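Local coordinates for protein CocE/NonD family hydrolase (Staphylococcus aureus subsp. aureus COL, PDB 3III) that is a probable serine hydrolase of the CocE/NonD family, related to X-Pro dipeptidyl-peptidases and cocaine esterase, whose natural substrate is not established, at residues E336-F341 with G450-G455; T360-N365 with F395-D400; K430-D433 with N437-N440. All coordinates share one frame; numbering follows the deposited sequence.

Contact 1: E336-F341 with G450-G455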
ATOM      1  N   GLU A 336     -13.490   7.334   0.381  1.00  8.57           N
ATOM      2  CA  GLU A 336     -14.668   6.605   0.901  1.00  8.75           C
ATOM      3  C   GLU A 336     -14.800   6.753   2.405  1.00  8.39           C
ATOM      4  O   GLU A 336     -13.839   6.535   3.141  1.00  7.58           O
ATOM      5  CB  GLU A 336     -14.617   5.088   0.545  1.00  9.07           C
ATOM      6  CG  GLU A 336     -15.860   4.381   0.987  1.00  9.67           C
ATOM      7  CD  GLU A 336     -15.961   2.945   0.572  1.00 12.56           C
ATOM      8  OE1 GLU A 336     -14.994   2.381   0.001  1.00  9.30           O
ATOM      9  OE2 GLU A 336     -17.042   2.407   0.854  1.00 11.58           O
ATOM     10  N   VAL A 337     -15.997   7.093   2.864  1.00  8.67           N
ATOM     11  CA  VAL A 337     -16.351   6.936   4.269  1.00  7.47           C
ATOM     12  C   VAL A 337     -17.068   5.575   4.402  1.00  6.58           C
ATOM     13  O   VAL A 337     -18.202   5.402   3.954  1.00  5.99           O
ATOM     14  CB  VAL A 337     -17.263   8.042   4.743  1.00  7.45           C
ATOM     15  CG1 VAL A 337     -17.543   7.874   6.273  1.00  7.26           C
ATOM     16  CG2 VAL A 337     -16.569   9.425   4.515  1.00  8.61           C
ATOM     17  N   ARG A 338     -16.399   4.585   4.977  1.00  6.46           N
ATOM     18  CA  ARG A 338     -16.936   3.218   4.991  1.00  6.91           C
ATOM     19  C   ARG A 338     -18.034   3.164   6.061  1.00  7.78           C
ATOM     20  O   ARG A 338     -17.823   3.636   7.153  1.00  6.69           O
ATOM     21  CB  ARG A 338     -15.864   2.220   5.371  1.00  6.86           C
ATOM     22  CG  ARG A 338     -14.716   2.165   4.418  1.00  6.65           C
ATOM     23  CD  ARG A 338     -13.591   1.267   4.908  1.00  7.19           C
ATOM     24  NE  ARG A 338     -13.112   1.763   6.189  1.00  7.70           N
ATOM     25  CZ  ARG A 338     -12.219   1.148   6.965  1.00 10.52           C
ATOM     26  NH1 ARG A 338     -11.601   0.023   6.575  1.00  8.76           N
ATOM     27  NH2 ARG A 338     -11.885   1.707   8.128  1.00  9.46           N
ATOM     28  N   ASP A 339     -19.155   2.524   5.770  1.00  6.80           N
ATOM     29  CA  ASP A 339     -20.184   2.260   6.773  1.00  7.66           C
ATOM     30  C   ASP A 339     -20.230   0.744   7.143  1.00  8.15           C
ATOM     31  O   ASP A 339     -20.166   0.388   8.345  1.00  7.16           O
ATOM     32  CB  ASP A 339     -21.547   2.674   6.243  1.00  8.08           C
ATOM     33  CG  ASP A 339     -22.672   2.358   7.257  1.00 11.45           C
ATOM     34  OD1 ASP A 339     -22.392   2.286   8.484  1.00  9.76           O
ATOM     35  OD2 ASP A 339     -23.798   2.165   6.812  1.00 12.53           O
ATOM     36  N   GLN A 340     -20.347  -0.105   6.116  1.00  7.52           N
ATOM     37  CA  GLN A 340     -20.258  -1.555   6.236  1.00  9.04           C
ATOM     38  C   GLN A 340     -19.372  -2.086   5.087  1.00  8.54           C
ATOM     39  O   GLN A 340     -18.876  -1.305   4.250  1.00  7.26           O
ATOM     40  CB  GLN A 340     -21.644  -2.238   6.198  1.00  9.99           C
ATOM     41  CG  GLN A 340     -22.632  -1.866   7.285  1.00 13.61           C
ATOM     42  CD  GLN A 340     -22.770  -2.918   8.427  1.00 21.62           C
ATOM     43  OE1 GLN A 340     -22.526  -4.154   8.248  1.00 23.64           O
ATOM     44  NE2 GLN A 340     -23.164  -2.428   9.630  1.00 21.62           N
ATOM     45  N   PHE A 341     -19.221  -3.406   5.029  1.00  7.94           N
ATOM     46  CA  PHE A 341     -18.405  -4.087   4.007  1.00  7.67           C
ATOM     47  C   PHE A 341     -19.008  -3.712   2.659  1.00  8.33           C
ATOM     48  O   PHE A 341     -20.205  -4.014   2.384  1.00  8.04           O
ATOM     49  CB  PHE A 341     -18.420  -5.627   4.246  1.00  7.79           C
ATOM     50  CG  PHE A 341     -17.736  -6.420   3.182  1.00  5.96           C
ATOM     51  CD1 PHE A 341     -16.398  -6.700   3.256  1.00  7.57           C
ATOM     52  CD2 PHE A 341     -18.444  -6.855   2.086  1.00  9.67           C
ATOM     53  CE1 PHE A 341     -15.740  -7.402   2.234  1.00  9.43           C
ATOM     54  CE2 PHE A 341     -17.809  -7.541   1.038  1.00  9.84           C
ATOM     55  CZ  PHE A 341     -16.452  -7.846   1.132  1.00  9.05           C
ATOM     56  N   GLY A 450     -12.113  -8.148   8.574  1.00  7.47           N
ATOM     57  CA  GLY A 450     -11.241  -7.189   9.142  1.00  8.92           C
ATOM     58  C   GLY A 450     -11.927  -6.136   9.988  1.00  8.88           C
ATOM     59  O   GLY A 450     -13.129  -6.179  10.263  1.00  7.99           O
ATOM     60  N   GLN A 451     -11.134  -5.159  10.402  1.00  9.06           N
ATOM     61  CA  GLN A 451     -11.584  -4.191  11.378  1.00  8.16           C
ATOM     62  C   GLN A 451     -11.402  -2.786  10.808  1.00  8.32           C
ATOM     63  O   GLN A 451     -11.227  -2.610   9.616  1.00  9.07           O
ATOM     64  CB  GLN A 451     -10.882  -4.427  12.736  1.00  7.75           C
ATOM     65  CG  GLN A 451      -9.376  -4.126  12.779  1.00  7.26           C
ATOM     66  CD  GLN A 451      -8.657  -4.649  14.110  1.00  8.12           C
ATOM     67  OE1 GLN A 451      -9.296  -5.191  14.979  1.00 11.94           O
ATOM     68  NE2 GLN A 451      -7.342  -4.457  14.211  1.00  7.32           N
ATOM     69  N   VAL A 452     -11.544  -1.781  11.631  1.00  8.11           N
ATOM     70  CA  VAL A 452     -11.502  -0.384  11.151  1.00  7.56           C
ATOM     71  C   VAL A 452     -10.079   0.076  10.902  1.00  7.04           C
ATOM     72  O   VAL A 452      -9.751   0.609   9.836  1.00  9.10           O
ATOM     73  CB  VAL A 452     -12.136   0.550  12.175  1.00  6.58           C
ATOM     74  CG1 VAL A 452     -11.854   2.086  11.897  1.00  6.30           C
ATOM     75  CG2 VAL A 452     -13.640   0.309  12.285  1.00  9.27           C
ATOM     76  N   ALA A 453      -9.246  -0.089  11.910  1.00  6.82           N
ATOM     77  CA  ALA A 453      -7.828   0.314  11.845  1.00  8.42           C
ATOM     78  C   ALA A 453      -6.963  -0.602  12.713  1.00  7.83           C
ATOM     79  O   ALA A 453      -7.405  -1.135  13.721  1.00  7.24           O
ATOM     80  CB  ALA A 453      -7.680   1.784  12.281  1.00  6.10           C
ATOM     81  N   THR A 454      -5.713  -0.736  12.300  1.00  7.82           N
ATOM     82  CA  THR A 454      -4.750  -1.552  12.973  1.00  7.64           C
ATOM     83  C   THR A 454      -3.459  -0.750  13.202  1.00  8.08           C
ATOM     84  O   THR A 454      -3.010   0.116  12.352  1.00  8.55           O
ATOM     85  CB  THR A 454      -4.550  -2.827  12.125  1.00  8.40           C
ATOM     86  OG1 THR A 454      -5.851  -3.423  11.886  1.00  7.68           O
ATOM     87  CG2 THR A 454      -3.616  -3.895  12.798  1.00  8.77           C
ATOM     88  N   GLY A 455      -2.781  -1.085  14.300  1.00  7.58           N
ATOM     89  CA  GLY A 455      -1.411  -0.605  14.528  1.00  7.30           C
ATOM     90  C   GLY A 455      -0.595  -1.498  15.461  1.00  7.58           C
ATOM     91  O   GLY A 455      -1.152  -2.327  16.168  1.00  7.79           O
TER
HETATM   92  O   HOH W   1      -9.737  -2.275   7.350  1.00 12.06           O
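Arg338 reaches across to the backbone of Val452 with the edge of its guanidinium group. NH2 donates to Val452 O at 2.9 Å in a nearly straight bond (172° at the hydrogen), and the acceptor lies almost in the guanidinium plane. The carbonyl is met well off its axis, with a C=O...N angle of 118°. CG of Arg338 stands opposite its own carbonyl carbon (chi1 -62°), and a bend at chi3 swings the flat group round to present this edge. The other terminal nitrogen works through a water, also near the guanidinium plane: NH1 lies 3.1 Å from it, and the water, which can donate to Gln451 O, lies 2.7 Å from that oxygen. Two successive carbonyls of the loop are thus read by one arginine, directly and through solvent.

Strand 333-338 belongs to the large mixed sheet of the alpha/beta-hydrolase domain, whereas Val452 lies at the bulge that interrupts strand 447-458 of the C-terminal beta domain, which resumes at Ala453. Val452 and Ala453 together oppose Ile429 as a classic beta bulge. Beyond these polar links, CG1 of Val452 comes within 3.8 Å of Arg338 NH2. Within the loop Gln451 NE2 donates to Thr454 OG1 at 2.9 Å, which fixes the rotation of its amide. Further hold on the buried guanidinium comes from strand 490-503, where Gly500 O accepts from NE and Thr501 OG1 pairs with NH2.

Contact 2: T360-N365 with F395-D400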
ATOM      1  N   THR A 360      -9.524  14.709  18.433  1.00  7.60           N
ATOM      2  CA  THR A 360     -10.318  14.762  19.662  1.00  7.97           C
ATOM      3  C   THR A 360      -9.881  13.601  20.548  1.00  8.94           C
ATOM      4  O   THR A 360      -9.858  12.462  20.102  1.00  7.94           O
ATOM      5  CB  THR A 360     -11.792  14.663  19.368  1.00  7.50           C
ATOM      6  OG1 THR A 360     -12.124  15.670  18.406  1.00  9.22           O
ATOM      7  CG2 THR A 360     -12.669  14.843  20.616  1.00  8.51           C
ATOM      8  N   PRO A 361      -9.491  13.896  21.794  1.00  7.63           N
ATOM      9  CA  PRO A 361      -9.072  12.791  22.645  1.00  8.21           C
ATOM     10  C   PRO A 361     -10.248  12.101  23.275  1.00  7.48           C
ATOM     11  O   PRO A 361     -11.208  12.764  23.688  1.00  8.76           O
ATOM     12  CB  PRO A 361      -8.242  13.499  23.740  1.00  7.87           C
ATOM     13  CG  PRO A 361      -8.706  14.907  23.757  1.00  8.30           C
ATOM     14  CD  PRO A 361      -9.331  15.210  22.437  1.00  9.11           C
ATOM     15  N   LEU A 362     -10.181  10.788  23.356  1.00  8.05           N
ATOM     16  CA  LEU A 362     -11.039   9.990  24.229  1.00  8.30           C
ATOM     17  C   LEU A 362     -10.139   9.245  25.256  1.00  9.39           C
ATOM     18  O   LEU A 362      -9.268   8.443  24.873  1.00  9.24           O
ATOM     19  CB  LEU A 362     -11.846   9.003  23.411  1.00  8.10           C
ATOM     20  CG  LEU A 362     -12.958   9.591  22.522  1.00  8.34           C
ATOM     21  CD1 LEU A 362     -13.509   8.436  21.595  1.00  7.30           C
ATOM     22  CD2 LEU A 362     -14.049  10.207  23.387  1.00 10.57           C
ATOM     23  N   TYR A 363     -10.340   9.526  26.540  1.00  9.01           N
ATOM     24  CA  TYR A 363      -9.481   8.997  27.606  1.00  9.07           C
ATOM     25  C   TYR A 363      -9.905   7.599  28.051  1.00  8.35           C
ATOM     26  O   TYR A 363     -11.085   7.332  28.228  1.00  7.82           O
ATOM     27  CB  TYR A 363      -9.467   9.951  28.789  1.00  9.72           C
ATOM     28  CG  TYR A 363      -8.982  11.334  28.403  1.00 10.33           C
ATOM     29  CD1 TYR A 363      -7.635  11.620  28.330  1.00 11.66           C
ATOM     30  CD2 TYR A 363      -9.876  12.330  28.049  1.00  9.40           C
ATOM     31  CE1 TYR A 363      -7.184  12.893  27.947  1.00 12.45           C
ATOM     32  CE2 TYR A 363      -9.444  13.573  27.659  1.00  9.97           C
ATOM     33  CZ  TYR A 363      -8.112  13.855  27.610  1.00 11.40           C
ATOM     34  OH  TYR A 363      -7.689  15.099  27.240  1.00 12.26           O
ATOM     35  N   LEU A 364      -8.924   6.700  28.163  1.00  7.38           N
ATOM     36  CA  LEU A 364      -9.173   5.303  28.537  1.00  7.03           C
ATOM     37  C   LEU A 364      -9.338   5.207  30.038  1.00  7.80           C
ATOM     38  O   LEU A 364      -8.629   5.891  30.772  1.00  6.05           O
ATOM     39  CB  LEU A 364      -7.969   4.430  28.197  1.00  5.95           C
ATOM     40  CG  LEU A 364      -7.852   3.897  26.792  1.00  8.41           C
ATOM     41  CD1 LEU A 364      -7.729   5.028  25.795  1.00  8.26           C
ATOM     42  CD2 LEU A 364      -6.680   2.941  26.756  1.00  6.13           C
ATOM     43  N   ASN A 365     -10.241   4.328  30.483  1.00  8.65           N
ATOM     44  CA  ASN A 365     -10.407   4.011  31.902  1.00  8.21           C
ATOM     45  C   ASN A 365     -10.260   2.480  32.029  1.00  9.34           C
ATOM     46  O   ASN A 365     -11.135   1.738  31.568  1.00  8.57           O
ATOM     47  CB  ASN A 365     -11.797   4.462  32.394  1.00  8.93           C
ATOM     48  CG  ASN A 365     -11.996   4.214  33.880  1.00 10.02           C
ATOM     49  OD1 ASN A 365     -11.181   3.544  34.484  1.00  9.95           O
ATOM     50  ND2 ASN A 365     -13.003   4.837  34.483  1.00  8.62           N
ATOM     51  N   PHE A 395     -11.743  -1.064  25.270  1.00  8.43           N
ATOM     52  CA  PHE A 395     -12.302   0.218  25.692  1.00  7.77           C
ATOM     53  C   PHE A 395     -13.274   0.751  24.674  1.00  8.21           C
ATOM     54  O   PHE A 395     -12.931   0.869  23.493  1.00  7.17           O
ATOM     55  CB  PHE A 395     -11.182   1.225  25.850  1.00  8.68           C
ATOM     56  CG  PHE A 395     -10.077   0.751  26.749  1.00  8.13           C
ATOM     57  CD1 PHE A 395     -10.128   1.001  28.116  1.00  9.56           C
ATOM     58  CD2 PHE A 395      -9.013   0.013  26.244  1.00 12.07           C
ATOM     59  CE1 PHE A 395      -9.169   0.556  28.957  1.00  9.80           C
ATOM     60  CE2 PHE A 395      -8.027  -0.478  27.127  1.00  8.68           C
ATOM     61  CZ  PHE A 395      -8.085  -0.192  28.457  1.00 10.65           C
ATOM     62  N   LYS A 396     -14.460   1.136  25.124  1.00  7.90           N
ATOM     63  CA  LYS A 396     -15.553   1.441  24.204  1.00  8.89           C
ATOM     64  C   LYS A 396     -16.142   2.805  24.435  1.00  7.15           C
ATOM     65  O   LYS A 396     -16.228   3.258  25.590  1.00  7.21           O
ATOM     66  CB  LYS A 396     -16.697   0.468  24.324  1.00  9.50           C
ATOM     67  CG  LYS A 396     -16.366  -0.946  23.968  1.00 14.40           C
ATOM     68  CD  LYS A 396     -17.546  -1.820  24.371  1.00 20.12           C
ATOM     69  CE  LYS A 396     -17.354  -3.219  23.891  1.00 25.15           C
ATOM     70  NZ  LYS A 396     -17.936  -4.183  24.844  1.00 30.84           N
ATOM     71  N   TYR A 397     -16.583   3.401  23.325  1.00  6.34           N
ATOM     72  CA  TYR A 397     -17.365   4.618  23.301  1.00  7.07           C
ATOM     73  C   TYR A 397     -18.548   4.465  22.318  1.00  7.58           C
ATOM     74  O   TYR A 397     -18.360   4.123  21.166  1.00  8.30           O
ATOM     75  CB  TYR A 397     -16.475   5.779  22.863  1.00  7.33           C
ATOM     76  CG  TYR A 397     -17.199   7.088  22.802  1.00  8.55           C
ATOM     77  CD1 TYR A 397     -17.409   7.838  23.945  1.00 10.85           C
ATOM     78  CD2 TYR A 397     -17.734   7.558  21.575  1.00 10.72           C
ATOM     79  CE1 TYR A 397     -18.129   9.034  23.914  1.00 11.06           C
ATOM     80  CE2 TYR A 397     -18.465   8.743  21.530  1.00 10.82           C
ATOM     81  CZ  TYR A 397     -18.642   9.487  22.709  1.00 11.90           C
ATOM     82  OH  TYR A 397     -19.356  10.651  22.701  1.00 14.68           O
ATOM     83  N   THR A 398     -19.761   4.719  22.793  1.00  8.68           N
ATOM     84  CA  THR A 398     -20.953   4.662  21.969  1.00  8.14           C
ATOM     85  C   THR A 398     -21.321   6.081  21.557  1.00  8.56           C
ATOM     86  O   THR A 398     -21.476   6.963  22.387  1.00  7.28           O
ATOM     87  CB  THR A 398     -22.100   4.009  22.750  1.00  8.73           C
ATOM     88  OG1 THR A 398     -21.755   2.631  22.972  1.00  8.35           O
ATOM     89  CG2 THR A 398     -23.405   4.041  21.963  1.00  7.84           C
ATOM     90  N   PHE A 399     -21.475   6.291  20.248  1.00  8.51           N
ATOM     91  CA  PHE A 399     -21.748   7.638  19.711  1.00  9.61           C
ATOM     92  C   PHE A 399     -23.185   8.052  19.912  1.00  9.73           C
ATOM     93  O   PHE A 399     -24.115   7.254  19.775  1.00  9.01           O
ATOM     94  CB  PHE A 399     -21.385   7.716  18.235  1.00  9.29           C
ATOM     95  CG  PHE A 399     -19.934   7.586  18.013  1.00 11.37           C
ATOM     96  CD1 PHE A 399     -19.120   8.699  18.054  1.00 10.76           C
ATOM     97  CD2 PHE A 399     -19.364   6.352  17.836  1.00 11.94           C
ATOM     98  CE1 PHE A 399     -17.756   8.581  17.891  1.00 10.38           C
ATOM     99  CE2 PHE A 399     -17.991   6.245  17.678  1.00 12.83           C
ATOM    100  CZ  PHE A 399     -17.203   7.375  17.697  1.00  9.64           C
ATOM    101  N   ASP A 400     -23.330   9.313  20.275  1.00 10.75           N
ATOM    102  CA  ASP A 400     -24.648   9.926  20.443  1.00 12.67           C
ATOM    103  C   ASP A 400     -25.127  10.582  19.163  1.00 11.67           C
ATOM    104  O   ASP A 400     -26.272  11.003  19.044  1.00 10.77           O
ATOM    105  CB  ASP A 400     -24.577  10.981  21.534  1.00 14.19           C
ATOM    106  CG  ASP A 400     -24.742  10.411  22.919  1.00 22.12           C
ATOM    107  OD1 ASP A 400     -25.511   9.434  23.090  1.00 32.90           O
ATOM    108  OD2 ASP A 400     -24.172  10.999  23.871  1.00 30.44           O
TER
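Strands 360-365 and 395-398 run roughly antiparallel, 134° between their directions, and their axes come no closer than 7.7 Å, too far for backbone pairing, so that side chains fill the gap. Leu364 sets CD2 over the centre of the Phe395 ring, 3.7 Å from the centroid and only 11° off the ring normal, a CH-pi contact. The side chains cross at about a right angle, the leucine branch lying on the aromatic face. The same ring turns its edge to the neighbouring backbone, with CE1 3.5 Å from Asn365 O.

Further along, Leu362 approaches Tyr397 in a looser way. CD1 touches CG of the tyrosine at 4.1 Å, while CD2 sits above the same ring but shifted toward its rim. Tyr397 directs CG opposite its backbone N (chi1 180°), which carries the ring to this leucine, and its ring edge then meets the face of Phe399.

Two antiparallel sheets packed in this way form a beta-sandwich, consistent with the jelly-roll C-terminal domain of X-Pro dipeptidyl-peptidases and their relatives. Strand 360-365 pairs with strand 553-559 in one sheet and strand 395-398 with strand 508-514 in the other; Leu371, from strand 370-372, packs against both Leu364 and Phe395.

Contact 3: K430-D433 with N437-N440; sequences KKLD and NEVN
Lys430 and Glu438 meet in a salt bridge at one end of this turn. NZ lies 2.9 Å from OE2, which it approaches from the syn side and 18° out of the carboxylate plane, while its bond to OE1 is weak. The glutamate is extended, CG opposite its backbone N (chi1 -177°), and lies across the lysine chain, whose bend at chi4 returns the ammonium to the carboxylate. Between the two backbones, Val439 N donates to Lys431 O at 2.7 Å and Asp433 N to Asn437 O at 2.8 Å. These bonds flank the single bridge of Leu432 with Glu438. Beside it, CD2 of Leu432 rests on CA of Glu438.

Asp433 folds back over the turn. Its chi1 of 58° places CG between its own N and carbonyl carbon, and OD1 takes the N-H of Asn437 at 3.0 Å, met from above the carboxylate plane. OD2 accepts from a water that also donates to Glu438 O. Elsewhere carbon atoms meet: CG2 of Val439 touches CE of Lys431 at 3.8 Å and also CB of Asp433.

A further water accepts from Lys431 N and donates to both Glu438 OE2 and Val439 O, tying the carboxylate to the backbone. Farther out, Gln451 OE1 is a second partner for the Lys430 ammonium. The Lys431 chain, bent at chi3, carries its ammonium away from this contact to Leu502 O and the carboxylate of Glu507. With three residues between its segments and the chain doubling straight back, the arrangement is a tight, hairpin-like reversal closed by a single antiparallel bridge at the end of strand 424-432, its turn held by an aspartate side chain as well as by the backbone.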
ATOM      1  N   LYS A 430     -12.129  -1.187  16.293  1.00  7.87           N
ATOM      2  CA  LYS A 430     -13.287  -1.954  15.763  1.00  7.85           C
ATOM      3  C   LYS A 430     -14.531  -1.051  15.840  1.00  8.33           C
ATOM      4  O   LYS A 430     -14.582  -0.112  16.654  1.00  7.33           O
ATOM      5  CB  LYS A 430     -13.545  -3.221  16.600  1.00  7.77           C
ATOM      6  CG  LYS A 430     -12.433  -4.210  16.586  1.00  6.88           C
ATOM      7  CD  LYS A 430     -12.689  -5.457  17.390  1.00  7.43           C
ATOM      8  CE  LYS A 430     -11.573  -6.473  17.114  1.00  6.63           C
ATOM      9  NZ  LYS A 430     -11.570  -7.005  15.708  1.00  6.87           N
ATOM     10  N   LYS A 431     -15.514  -1.353  14.997  1.00  8.82           N
ATOM     11  CA  LYS A 431     -16.824  -0.743  15.047  1.00  7.92           C
ATOM     12  C   LYS A 431     -17.791  -1.821  15.395  1.00  8.51           C
ATOM     13  O   LYS A 431     -17.691  -2.936  14.821  1.00  7.61           O
ATOM     14  CB  LYS A 431     -17.236  -0.164  13.700  1.00  9.21           C
ATOM     15  CG  LYS A 431     -18.632   0.536  13.827  1.00 10.17           C
ATOM     16  CD  LYS A 431     -18.984   1.438  12.673  1.00 13.53           C
ATOM     17  CE  LYS A 431     -19.916   0.839  11.671  1.00 11.35           C
ATOM     18  NZ  LYS A 431     -20.628   1.812  10.804  1.00  6.06           N
ATOM     19  N   LEU A 432     -18.700  -1.520  16.341  1.00  7.00           N
ATOM     20  CA  LEU A 432     -19.716  -2.436  16.758  1.00  6.66           C
ATOM     21  C   LEU A 432     -21.063  -1.789  16.422  1.00  7.37           C
ATOM     22  O   LEU A 432     -21.243  -0.580  16.632  1.00  8.00           O
ATOM     23  CB  LEU A 432     -19.653  -2.740  18.254  1.00  7.11           C
ATOM     24  CG  LEU A 432     -18.324  -3.049  18.940  1.00  7.37           C
ATOM     25  CD1 LEU A 432     -18.596  -3.443  20.405  1.00  7.93           C
ATOM     26  CD2 LEU A 432     -17.641  -4.176  18.197  1.00 11.80           C
ATOM     27  N   ASP A 433     -21.984  -2.586  15.888  1.00  5.96           N
ATOM     28  CA  ASP A 433     -23.226  -2.014  15.367  1.00  6.42           C
ATOM     29  C   ASP A 433     -24.136  -1.785  16.571  1.00  5.97           C
ATOM     30  O   ASP A 433     -23.716  -2.026  17.696  1.00  4.59           O
ATOM     31  CB  ASP A 433     -23.892  -2.870  14.273  1.00  4.85           C
ATOM     32  CG  ASP A 433     -24.230  -4.257  14.721  1.00 10.79           C
ATOM     33  OD1 ASP A 433     -24.434  -4.495  15.938  1.00  8.70           O
ATOM     34  OD2 ASP A 433     -24.296  -5.133  13.826  1.00  9.58           O
ATOM     35  N   ASN A 437     -22.647  -6.089  17.760  1.00 10.52           N
ATOM     36  CA  ASN A 437     -21.842  -6.977  16.911  1.00 10.13           C
ATOM     37  C   ASN A 437     -20.841  -6.264  16.045  1.00  9.48           C
ATOM     38  O   ASN A 437     -21.131  -5.196  15.531  1.00  9.15           O
ATOM     39  CB  ASN A 437     -22.773  -7.777  16.024  1.00 10.51           C
ATOM     40  CG  ASN A 437     -23.666  -8.676  16.834  1.00 13.23           C
ATOM     41  OD1 ASN A 437     -23.230  -9.225  17.854  1.00 11.58           O
ATOM     42  ND2 ASN A 437     -24.920  -8.796  16.437  1.00 11.82           N
ATOM     43  N   GLU A 438     -19.667  -6.877  15.846  1.00  8.45           N
ATOM     44  CA  GLU A 438     -18.621  -6.192  15.120  1.00  8.15           C
ATOM     45  C   GLU A 438     -19.023  -6.000  13.684  1.00  7.22           C
ATOM     46  O   GLU A 438     -19.625  -6.897  13.059  1.00  6.81           O
ATOM     47  CB  GLU A 438     -17.278  -6.912  15.192  1.00  8.90           C
ATOM     48  CG  GLU A 438     -16.189  -6.110  14.464  1.00 10.31           C
ATOM     49  CD  GLU A 438     -14.779  -6.617  14.660  1.00 13.49           C
ATOM     50  OE1 GLU A 438     -14.644  -7.653  15.324  1.00 12.08           O
ATOM     51  OE2 GLU A 438     -13.824  -5.963  14.138  1.00 12.69           O
ATOM     52  N   VAL A 439     -18.726  -4.828  13.159  1.00  6.77           N
ATOM     53  CA  VAL A 439     -18.941  -4.549  11.725  1.00  7.04           C
ATOM     54  C   VAL A 439     -17.594  -4.766  10.999  1.00  8.22           C
ATOM     55  O   VAL A 439     -16.608  -4.013  11.219  1.00  9.42           O
ATOM     56  CB  VAL A 439     -19.406  -3.107  11.496  1.00  7.59           C
ATOM     57  CG1 VAL A 439     -19.560  -2.804   9.933  1.00  5.49           C
ATOM     58  CG2 VAL A 439     -20.697  -2.833  12.257  1.00  5.93           C
ATOM     59  N   ASN A 440     -17.540  -5.785  10.152  1.00  7.84           N
ATOM     60  CA  ASN A 440     -16.299  -6.102   9.452  1.00  8.18           C
ATOM     61  C   ASN A 440     -16.074  -5.286   8.186  1.00  8.00           C
ATOM     62  O   ASN A 440     -17.032  -4.880   7.519  1.00  8.33           O
ATOM     63  CB  ASN A 440     -16.253  -7.593   9.120  1.00  9.00           C
ATOM     64  CG  ASN A 440     -16.134  -8.462  10.364  1.00 12.39           C
ATOM     65  OD1 ASN A 440     -16.880  -9.403  10.512  1.00 12.30           O
ATOM     66  ND2 ASN A 440     -15.164  -8.159  11.250  1.00 10.55           N
TER
HETATM   67  O   HOH W   2     -14.529  -3.516  13.152  1.00  7.75           O
HETATM   68  O   HOH W   3     -22.403  -6.568  12.412  1.00 13.48           O
HETATM   69  O   HOH W   4     -25.695  -7.062  14.293  1.00 14.46           O

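How the contacts relate
Contacts 1 and 3 are close neighbours, their centres about 9 Å apart, because strands 424-432 and 447-458 pair in one five-stranded sheet. Asp339 OD1 forms a salt bridge with Lys431 NZ at 3.0 Å, and Gln340 packs on Val439, so the chain just past strand 333-338 meets the turn directly. Contact 2 lies farther off, about 18 Å from contact 1 and 15 Å from contact 3 between centres; its strand 392-398 is an outer member of the same sheet, and Lys396 CE reaches Leu432 CD1 at 3.7 Å. Contacts 1, 3 and 2, in that order, lead from the border with the hydrolase domain out into the beta domain.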